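Local atomic coordinates of demethyldecarbamoylnovobiocin O-methyltransferase (Streptomyces caeruleus, PDB entry 2WK1), a protein that transfers a methyl group from S-adenosyl-L-methionine to the 4-hydroxyl of the noviose sugar, the penultimate step in making the antibiotic novobiocin. Residues Gly126-Arg129 with Asp135-Val138; Ala120-Arg125 with Arg182-Leu187; Asp243-Cys248 with Asp253-Tyr258. All coordinates share one frame; numbering follows the deposited sequence. Where two conformers were deposited one is given.

Contact 1. Residues Gly126-Arg129 with Asp135-Val138; sequences GILR and DRTV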
loop_
_atom_site.group_PDB
_atom_site.type_symbol
_atom_site.label_atom_id
_atom_site.label_comp_id
_atom_site.label_asym_id
_atom_site.label_seq_id
_atom_site.Cartn_x
_atom_site.Cartn_y
_atom_site.Cartn_z
ATOM N N GLY A 126 5.127 -3.730 11.757
ATOM C CA GLY A 126 4.240 -4.620 11.010
ATOM C C GLY A 126 4.626 -6.079 11.086
ATOM O O GLY A 126 3.754 -6.927 11.142
ATOM N N ILE A 127 5.920 -6.382 11.088
ATOM C CA ILE A 127 6.364 -7.766 11.194
ATOM C C ILE A 127 5.954 -8.305 12.565
ATOM O O ILE A 127 5.462 -9.425 12.679
ATOM C CB ILE A 127 7.871 -7.885 10.971
ATOM C CG1 ILE A 127 8.283 -7.439 9.564
ATOM C CG2 ILE A 127 8.303 -9.324 11.219
ATOM C CD1 ILE A 127 9.765 -7.053 9.470
ATOM N N LEU A 128 6.144 -7.501 13.611
ATOM C CA LEU A 128 5.706 -7.924 14.939
ATOM C C LEU A 128 4.193 -8.211 14.923
ATOM O O LEU A 128 3.730 -9.210 15.467
ATOM C CB LEU A 128 6.034 -6.894 16.008
ATOM C CG LEU A 128 7.525 -6.617 16.241
ATOM C CD1 LEU A 128 7.700 -5.572 17.341
ATOM C CD2 LEU A 128 8.338 -7.878 16.575
ATOM N N ARG A 129 3.419 -7.331 14.314
ATOM C CA ARG A 129 1.965 -7.502 14.243
ATOM C C ARG A 129 1.584 -8.772 13.490
ATOM O O ARG A 129 0.695 -9.524 13.926
ATOM C CB ARG A 129 1.332 -6.263 13.602
ATOM C CG ARG A 129 -0.192 -6.270 13.512
ATOM C CD ARG A 129 -0.817 -5.521 14.624
ATOM N NE ARG A 129 -2.266 -5.450 14.479
ATOM C CZ ARG A 129 -3.116 -6.425 14.800
ATOM N NH1 ARG A 129 -2.684 -7.590 15.252
ATOM N NH2 ARG A 129 -4.424 -6.235 14.636
ATOM N N ASP A 135 5.551 -8.629 22.983
ATOM C CA ASP A 135 6.557 -8.397 24.031
ATOM C C ASP A 135 7.880 -7.822 23.511
ATOM O O ASP A 135 8.911 -7.942 24.159
ATOM C CB ASP A 135 6.825 -9.676 24.835
ATOM C CG ASP A 135 7.467 -10.776 24.022
ATOM O OD1 ASP A 135 7.518 -10.705 22.777
ATOM O OD2 ASP A 135 7.896 -11.788 24.652
ATOM N N ARG A 136 7.834 -7.209 22.337
ATOM C CA ARG A 136 8.970 -6.451 21.797
ATOM C C ARG A 136 8.498 -5.067 21.381
ATOM O O ARG A 136 7.365 -4.897 20.941
ATOM C CB ARG A 136 9.616 -7.152 20.604
ATOM C CG ARG A 136 10.114 -8.544 20.899
ATOM C CD ARG A 136 10.598 -9.181 19.649
ATOM N NE ARG A 136 10.927 -10.582 19.755
ATOM C CZ ARG A 136 12.149 -11.086 19.828
ATOM N NH1 ARG A 136 13.224 -10.316 19.900
ATOM N NH2 ARG A 136 12.288 -12.405 19.839
ATOM N N THR A 137 9.384 -4.091 21.531
ATOM C CA THR A 137 9.150 -2.717 21.146
ATOM C C THR A 137 10.028 -2.350 19.952
ATOM O O THR A 137 11.155 -2.837 19.821
ATOM C CB THR A 137 9.462 -1.784 22.337
ATOM O OG1 THR A 137 8.550 -2.088 23.409
ATOM C CG2 THR A 137 9.392 -0.303 22.000
ATOM N N VAL A 138 9.478 -1.522 19.078
ATOM C CA VAL A 138 10.217 -0.850 18.018
ATOM C C VAL A 138 10.562 0.571 18.472
ATOM O O VAL A 138 9.651 1.357 18.762
ATOM C CB VAL A 138 9.405 -0.787 16.711
ATOM C CG1 VAL A 138 10.210 -0.083 15.613
ATOM C CG2 VAL A 138 8.992 -2.191 16.271
#
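Leu128 meets Arg136 and Val138 because its CG lies beside the backbone N and opposite the carbonyl carbon (chi1 -64°), and an extended second torsion (chi2 -180°) then carries the forked end out from the helix to the incoming chain. Arg136 has a similar first torsion (chi1 -58°) and runs extended from CG to NE; its aliphatic part crosses the leucine at about a right angle instead of lying along it. The two methyls of Leu128 divide the work. CD2 rests against the arginine chain, 4.0 Å from Arg136 CD. CD1 turns to the backbone and the next inward-facing residue: it is 3.7 Å from Arg136 O and 3.8 Å from Val138 CG2. Arg136 and Val138, two apart in sequence, both point their CB to the helix.

No hydrogen bond spans the contact; it is held by van der Waals packing, and the polar groups beside it are served elsewhere. Arg136 O accepts a bond from Gln190 NE2, so the methyl of Leu128 covers a carbonyl that already has a partner. At the other end of the arginine, NH1 is bonded to the carbonyls of Val106 and Gly108, which fixes the far end of the chain whose CD meets the leucine. Leu128 also touches Leu110 of strand 109-113, and Val138 packs back on Cys121, Met124 and Arg125 of the same helix. This is the return half of a beta-alpha-beta crossover: helix 119-130 lies against the parallel sheet, and the chain returns past Leu128 to enter strand 138-142, in the Rossmann-like fold of S-adenosylmethionine-dependent methyltransferases.

Contact 2. Residues Ala120-Arg125 with Arg182-Leu187; sequences ACILMR and RNYDLL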
loop_
_atom_site.group_PDB
_atom_site.type_symbol
_atom_site.label_atom_id
_atom_site.label_comp_id
_atom_site.label_asym_id
_atom_site.label_seq_id
_atom_site.Cartn_x
_atom_site.Cartn_y
_atom_site.Cartn_z
ATOM N N ALA A 120 11.010 2.161 7.441
ATOM C CA ALA A 120 11.714 0.956 7.925
ATOM C C ALA A 120 11.203 0.536 9.304
ATOM O O ALA A 120 11.022 -0.658 9.582
ATOM C CB ALA A 120 13.224 1.189 7.961
ATOM N N CYS A 121 10.931 1.518 10.156
ATOM C CA CYS A 121 10.378 1.257 11.467
ATOM C C CYS A 121 8.923 0.806 11.411
ATOM O O CYS A 121 8.514 -0.044 12.209
ATOM C CB CYS A 121 10.499 2.454 12.390
ATOM S SG CYS A 121 12.147 2.920 12.794
ATOM N N ILE A 122 8.146 1.325 10.462
ATOM C CA ILE A 122 6.790 0.835 10.248
ATOM C C ILE A 122 6.846 -0.621 9.860
ATOM O O ILE A 122 6.057 -1.412 10.363
ATOM C CB ILE A 122 6.057 1.709 9.201
ATOM C CG1 ILE A 122 5.830 3.119 9.751
ATOM C CG2 ILE A 122 4.732 1.073 8.767
ATOM C CD1 ILE A 122 5.431 4.153 8.700
ATOM N N LEU A 123 7.745 -1.001 8.954
ATOM C CA LEU A 123 7.886 -2.410 8.638
ATOM C C LEU A 123 8.201 -3.257 9.865
ATOM O O LEU A 123 7.594 -4.315 10.065
ATOM C CB LEU A 123 8.947 -2.635 7.541
ATOM C CG LEU A 123 9.134 -4.124 7.146
ATOM C CD1 LEU A 123 7.896 -4.740 6.568
ATOM C CD2 LEU A 123 10.318 -4.314 6.192
ATOM N N MET A 124 9.153 -2.816 10.676
ATOM C CA MET A 124 9.481 -3.572 11.890
ATOM C C MET A 124 8.240 -3.795 12.745
ATOM O O MET A 124 8.002 -4.897 13.233
ATOM C CB MET A 124 10.549 -2.837 12.677
ATOM C CG MET A 124 11.891 -2.798 11.990
ATOM S SD MET A 124 13.100 -1.891 13.058
ATOM C CE MET A 124 14.585 -2.040 12.039
ATOM N N ARG A 125 7.443 -2.746 12.960
ATOM C CA ARG A 125 6.245 -2.914 13.754
ATOM C C ARG A 125 5.240 -3.833 13.075
ATOM O O ARG A 125 4.582 -4.629 13.737
ATOM C CB ARG A 125 5.599 -1.557 14.061
ATOM C CG ARG A 125 4.312 -1.628 14.869
ATOM C CD ARG A 125 4.518 -2.156 16.254
ATOM N NE ARG A 125 3.289 -2.490 16.989
ATOM C CZ ARG A 125 2.757 -3.702 17.056
ATOM N NH1 ARG A 125 3.272 -4.695 16.379
ATOM N NH2 ARG A 125 1.732 -3.935 17.859
ATOM N N ARG A 182 0.272 5.901 12.017
ATOM C CA ARG A 182 -1.175 5.838 12.160
ATOM C C ARG A 182 -1.871 5.458 10.858
ATOM O O ARG A 182 -2.873 4.729 10.884
ATOM C CB ARG A 182 -1.707 7.162 12.677
ATOM C CG ARG A 182 -3.180 7.082 13.048
ATOM C CD ARG A 182 -3.588 8.060 14.097
ATOM N NE ARG A 182 -3.268 9.426 13.740
ATOM C CZ ARG A 182 -4.065 10.469 14.008
ATOM N NH1 ARG A 182 -5.245 10.293 14.608
ATOM N NH2 ARG A 182 -3.694 11.689 13.644
ATOM N N ASN A 183 -1.314 5.898 9.720
ATOM C CA ASN A 183 -1.884 5.584 8.405
ATOM C C ASN A 183 -1.933 4.077 8.145
ATOM O O ASN A 183 -2.770 3.589 7.383
ATOM C CB ASN A 183 -1.094 6.251 7.268
ATOM C CG ASN A 183 -1.298 7.748 7.173
ATOM O OD1 ASN A 183 -2.140 8.332 7.832
ATOM N ND2 ASN A 183 -0.475 8.381 6.348
ATOM N N TYR A 184 -0.978 3.350 8.727
ATOM C CA TYR A 184 -0.930 1.873 8.617
ATOM C C TYR A 184 -1.629 1.189 9.785
ATOM O O TYR A 184 -1.618 -0.033 9.877
ATOM C CB TYR A 184 0.536 1.376 8.587
ATOM C CG TYR A 184 1.295 1.714 7.321
ATOM C CD1 TYR A 184 1.882 2.959 7.146
ATOM C CD2 TYR A 184 1.411 0.798 6.288
ATOM C CE1 TYR A 184 2.565 3.271 6.008
ATOM C CE2 TYR A 184 2.109 1.092 5.137
ATOM C CZ TYR A 184 2.674 2.336 4.986
ATOM O OH TYR A 184 3.340 2.607 3.805
ATOM N N ASP A 185 -2.215 1.979 10.693
ATOM C CA ASP A 185 -2.778 1.452 11.904
ATOM C C ASP A 185 -1.799 0.740 12.783
ATOM O O ASP A 185 -2.127 -0.287 13.402
ATOM C CB ASP A 185 -4.236 0.344 11.631
ATOM C CG ASP A 185 -5.046 0.507 13.021
ATOM O OD1 ASP A 185 -5.764 -0.236 12.656
ATOM O OD2 ASP A 185 -4.764 1.208 13.930
ATOM N N LEU A 186 -0.597 1.283 12.848
ATOM C CA LEU A 186 0.470 0.675 13.617
ATOM C C LEU A 186 1.049 1.588 14.699
ATOM O O LEU A 186 2.109 1.284 15.268
ATOM C CB LEU A 186 1.577 0.164 12.682
ATOM C CG LEU A 186 1.204 -1.034 11.804
ATOM C CD1 LEU A 186 2.287 -1.288 10.743
ATOM C CD2 LEU A 186 0.985 -2.264 12.634
ATOM N N LEU A 187 0.383 2.699 15.008
ATOM C CA LEU A 187 0.855 3.559 16.095
ATOM C C LEU A 187 0.236 3.083 17.393
ATOM O O LEU A 187 -0.912 3.399 17.699
ATOM C CB LEU A 187 0.536 5.029 15.826
ATOM C CG LEU A 187 1.157 6.023 16.820
ATOM C CD1 LEU A 187 2.689 6.043 16.736
ATOM C CD2 LEU A 187 0.568 7.433 16.576
#
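Tyr184 is the first residue of 182-187 to meet helix 119-130, and it does so through the face of its ring. The CG2 methyl of Ile122 sits over that face, displaced toward the rim, 3.9 Å from the ring centroid and 18° off the ring normal, a CH-pi contact. Ile122 CD1 comes 4.0 Å from Tyr184 CE1, on the same side of the ring plane but beyond its rim. The phenol end is held by His83, whose ND1 is hydrogen-bonded to Tyr184 OH.

Asp185 takes positive phi (60°) as the chain leaves helix 174-183, completing a Schellman motif in which Asp185 N bonds to Arg182 O at 2.8 Å. That turn ends the helix and swings the following residue back toward the core; the contact so formed joins two helices on the same side of the Rossmann-like sheet.

Leu186 is the residue so delivered. Its CD1 reaches the backbone of helix 119-130, 3.8 Å from Ile122 O, and lies 3.9 Å from Ile122 CG2, which is thus shared between the leucine and the tyrosine ring. Arg125 meets the CB and CD2 of the same leucine. With CG anti to the backbone N (chi1 179°), the arginine lays its aliphatic root there, Arg125 CG being 3.9 Å from Leu186 CB and 3.7 Å from Leu186 O. Beyond a bend at chi2 the side chain goes on to a salt bridge between NH2 and Asp188 OD2, just past the segment.

Contact 3. Residues Asp243-Cys248 with Asp253-Tyr258; sequences DDYMMC and DAVDEY. With EDO (1,2-ethanediol), chain F.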
loop_
_atom_site.group_PDB
_atom_site.type_symbol
_atom_site.label_atom_id
_atom_site.label_comp_id
_atom_site.label_asym_id
_atom_site.label_seq_id
_atom_site.Cartn_x
_atom_site.Cartn_y
_atom_site.Cartn_z
ATOM N N ASP A 243 23.064 0.515 6.769
ATOM C CA ASP A 243 22.361 0.889 5.561
ATOM C C ASP A 243 23.280 1.270 4.417
ATOM O O ASP A 243 23.031 0.887 3.269
ATOM C CB ASP A 243 21.418 2.062 5.841
ATOM C CG ASP A 243 20.671 2.498 4.598
ATOM O OD1 ASP A 243 19.675 1.799 4.265
ATOM O OD2 ASP A 243 21.104 3.487 3.945
ATOM N N ASP A 244 24.292 2.067 4.737
ATOM C CA ASP A 244 25.102 2.812 3.750
ATOM C C ASP A 244 26.532 2.514 4.136
ATOM O O ASP A 244 27.129 3.226 4.936
ATOM C CB ASP A 244 24.800 4.332 3.873
ATOM C CG ASP A 244 25.239 5.173 2.660
ATOM O OD1 ASP A 244 25.760 4.645 1.671
ATOM O OD2 ASP A 244 25.012 6.408 2.711
ATOM N N TYR A 245 27.049 1.422 3.615
ATOM C CA TYR A 245 28.415 0.982 3.918
ATOM C C TYR A 245 29.302 1.060 2.692
ATOM O O TYR A 245 30.367 1.664 2.711
ATOM C CB TYR A 245 28.407 -0.463 4.461
ATOM C CG TYR A 245 29.780 -1.038 4.793
ATOM C CD1 TYR A 245 30.386 -0.771 6.009
ATOM C CD2 TYR A 245 30.453 -1.846 3.903
ATOM C CE1 TYR A 245 31.642 -1.276 6.320
ATOM C CE2 TYR A 245 31.686 -2.382 4.209
ATOM C CZ TYR A 245 32.289 -2.079 5.408
ATOM O OH TYR A 245 33.525 -2.606 5.683
ATOM N N MET A 246 28.917 0.395 1.629
ATOM C CA MET A 246 29.847 0.268 0.524
ATOM C C MET A 246 30.242 1.581 -0.114
ATOM O O MET A 246 31.422 1.749 -0.487
ATOM C CB MET A 246 28.981 -0.590 -0.825
ATOM C CG MET A 246 28.656 -1.850 -0.240
ATOM S SD MET A 246 28.204 -2.749 -1.643
ATOM C CE MET A 246 27.304 -4.112 -0.723
ATOM N N MET A 247 29.309 2.515 -0.213
ATOM C CA MET A 247 29.546 3.749 -0.979
ATOM C C MET A 247 29.621 4.976 -0.105
ATOM O O MET A 247 29.571 6.102 -0.621
ATOM C CB MET A 247 28.426 3.974 -2.006
ATOM C CG MET A 247 28.056 2.786 -2.813
ATOM S SD MET A 247 29.478 1.987 -3.517
ATOM C CE MET A 247 30.247 3.283 -4.484
ATOM N N CYS A 248 29.758 4.784 1.212
ATOM C CA CYS A 248 29.854 5.903 2.153
ATOM C C CYS A 248 31.159 5.818 2.915
ATOM O O CYS A 248 31.253 5.094 3.894
ATOM C CB CYS A 248 28.706 5.898 3.161
ATOM S SG CYS A 248 28.796 7.263 4.372
ATOM N N ASP A 253 34.310 3.891 7.415
ATOM C CA ASP A 253 35.345 4.136 8.420
ATOM C C ASP A 253 34.870 3.824 9.851
ATOM O O ASP A 253 35.563 3.164 10.610
ATOM C CB ASP A 253 35.794 5.602 8.421
ATOM C CG ASP A 253 36.624 6.023 7.217
ATOM O OD1 ASP A 253 37.078 5.194 6.431
ATOM O OD2 ASP A 253 36.808 7.254 7.054
ATOM N N ALA A 254 33.689 4.316 10.222
ATOM C CA ALA A 254 33.185 4.117 11.570
ATOM C C ALA A 254 32.920 2.637 11.877
ATOM O O ALA A 254 33.283 2.136 12.946
ATOM C CB ALA A 254 31.917 4.952 11.802
ATOM N N VAL A 255 32.279 1.932 10.944
ATOM C CA VAL A 255 31.973 0.519 11.162
ATOM C C VAL A 255 33.242 -0.300 11.260
ATOM O O VAL A 255 33.414 -1.142 12.177
ATOM C CB VAL A 255 31.038 -0.012 10.035
ATOM C CG1 VAL A 255 30.922 -1.541 10.078
ATOM C CG2 VAL A 255 29.679 0.682 10.120
ATOM N N ASP A 256 34.178 -0.034 10.344
ATOM C CA ASP A 256 35.410 -0.820 10.367
ATOM C C ASP A 256 36.241 -0.524 11.604
ATOM O O ASP A 256 36.823 -1.434 12.201
ATOM C CB ASP A 256 36.240 -0.562 9.110
ATOM C CG ASP A 256 35.642 -1.169 7.849
ATOM O OD1 ASP A 256 34.639 -1.919 7.908
ATOM O OD2 ASP A 256 36.211 -0.905 6.763
ATOM N N GLU A 257 36.290 0.739 12.007
ATOM C CA GLU A 257 37.057 1.075 13.202
ATOM C C GLU A 257 36.468 0.474 14.468
ATOM O O GLU A 257 37.188 -0.040 15.318
ATOM C CB GLU A 257 37.005 2.860 13.435
ATOM C CG GLU A 257 37.842 3.272 14.600
ATOM C CD GLU A 257 37.628 4.643 14.769
ATOM O OE1 GLU A 257 37.111 5.322 14.020
ATOM O OE2 GLU A 257 38.038 5.163 15.918
ATOM N N TYR A 258 35.153 0.513 14.588
ATOM C CA TYR A 258 34.512 -0.058 15.759
ATOM C C TYR A 258 34.736 -1.564 15.828
ATOM O O TYR A 258 35.101 -2.110 16.878
ATOM C CB TYR A 258 33.002 0.241 15.751
ATOM C CG TYR A 258 32.312 -0.182 17.029
ATOM C CD1 TYR A 258 32.313 0.639 18.148
ATOM C CD2 TYR A 258 31.720 -1.437 17.153
ATOM C CE1 TYR A 258 31.719 0.227 19.321
ATOM C CE2 TYR A 258 31.115 -1.849 18.333
ATOM C CZ TYR A 258 31.142 -1.020 19.418
ATOM O OH TYR A 258 30.561 -1.415 20.597
HETATM C C1 EDO F . 25.043 3.682 9.654
HETATM O O1 EDO F . 24.632 4.831 10.485
HETATM C C2 EDO F . 25.537 4.019 8.233
HETATM O O2 EDO F . 24.496 3.742 7.266
#
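The loop that follows strand 238-242 carries Asp243 and Asp244, both predicted magnesium ligands, and then folds against the helix it leads into, 249-261. Tyr245 makes that contact. Its first torsion of 179° sends the ring away from the backbone N and across to the helix, where it meets two successive residues. Tyr245 CE1 lies 3.8 Å from Val255 CG1, an oblique apolar approach that leaves the hydroxyl pointing past the valine. One residue further on, Tyr245 OH donates a hydrogen bond of 2.6 Å to Asp256 OD1. The acceptor oxygen lies at the ring edge, in its plane, and uses the syn lone pair, on the side of its sister oxygen OD2. The carboxylate plane stands 65° from the ring plane, far from coplanar.

Between these partners the chain makes a type I beta turn from Tyr245 to Cys248. Cys248 occupies the N-cap position of the helix and is tied by a disulfide to Cys251 within its first turn. Earlier in the loop, Asp244 N gives a hydrogen bond of 3.0 Å to O2 of a 1,2-ethanediol, probably from the crystallisation liquor, which also bonds to Gly217 N and Thr223 OG1. Asp243 OD1 makes salt bridges to Arg90 and Arg214.

Accepting a hydrogen bond this short from a phenol is consistent with an ionised Asp256, and the bond fixes the far end of Tyr245, the residue that follows the two predicted magnesium ligands.

From the N terminus, helix 119-130 comes first and serves both early contacts. Contact 1 closes a tight loop, five residues intervening, where the chain leaves the helix for strand 138-142; it is nested inside the much longer loop of contact 2, which brings the end of helix 174-183 back to the earlier turns of helix 119-130. The two touch, as where Gly126 CA meets Leu186 CD1 at 3.9 Å. Contact 3 opens only after both have closed, a short closure in which the residues after strand 238-242 fold onto helix 249-261, with only that helix's first four residues between the segments. Its centre lies about 27 Å from each of the others' centres, across the chain's middle.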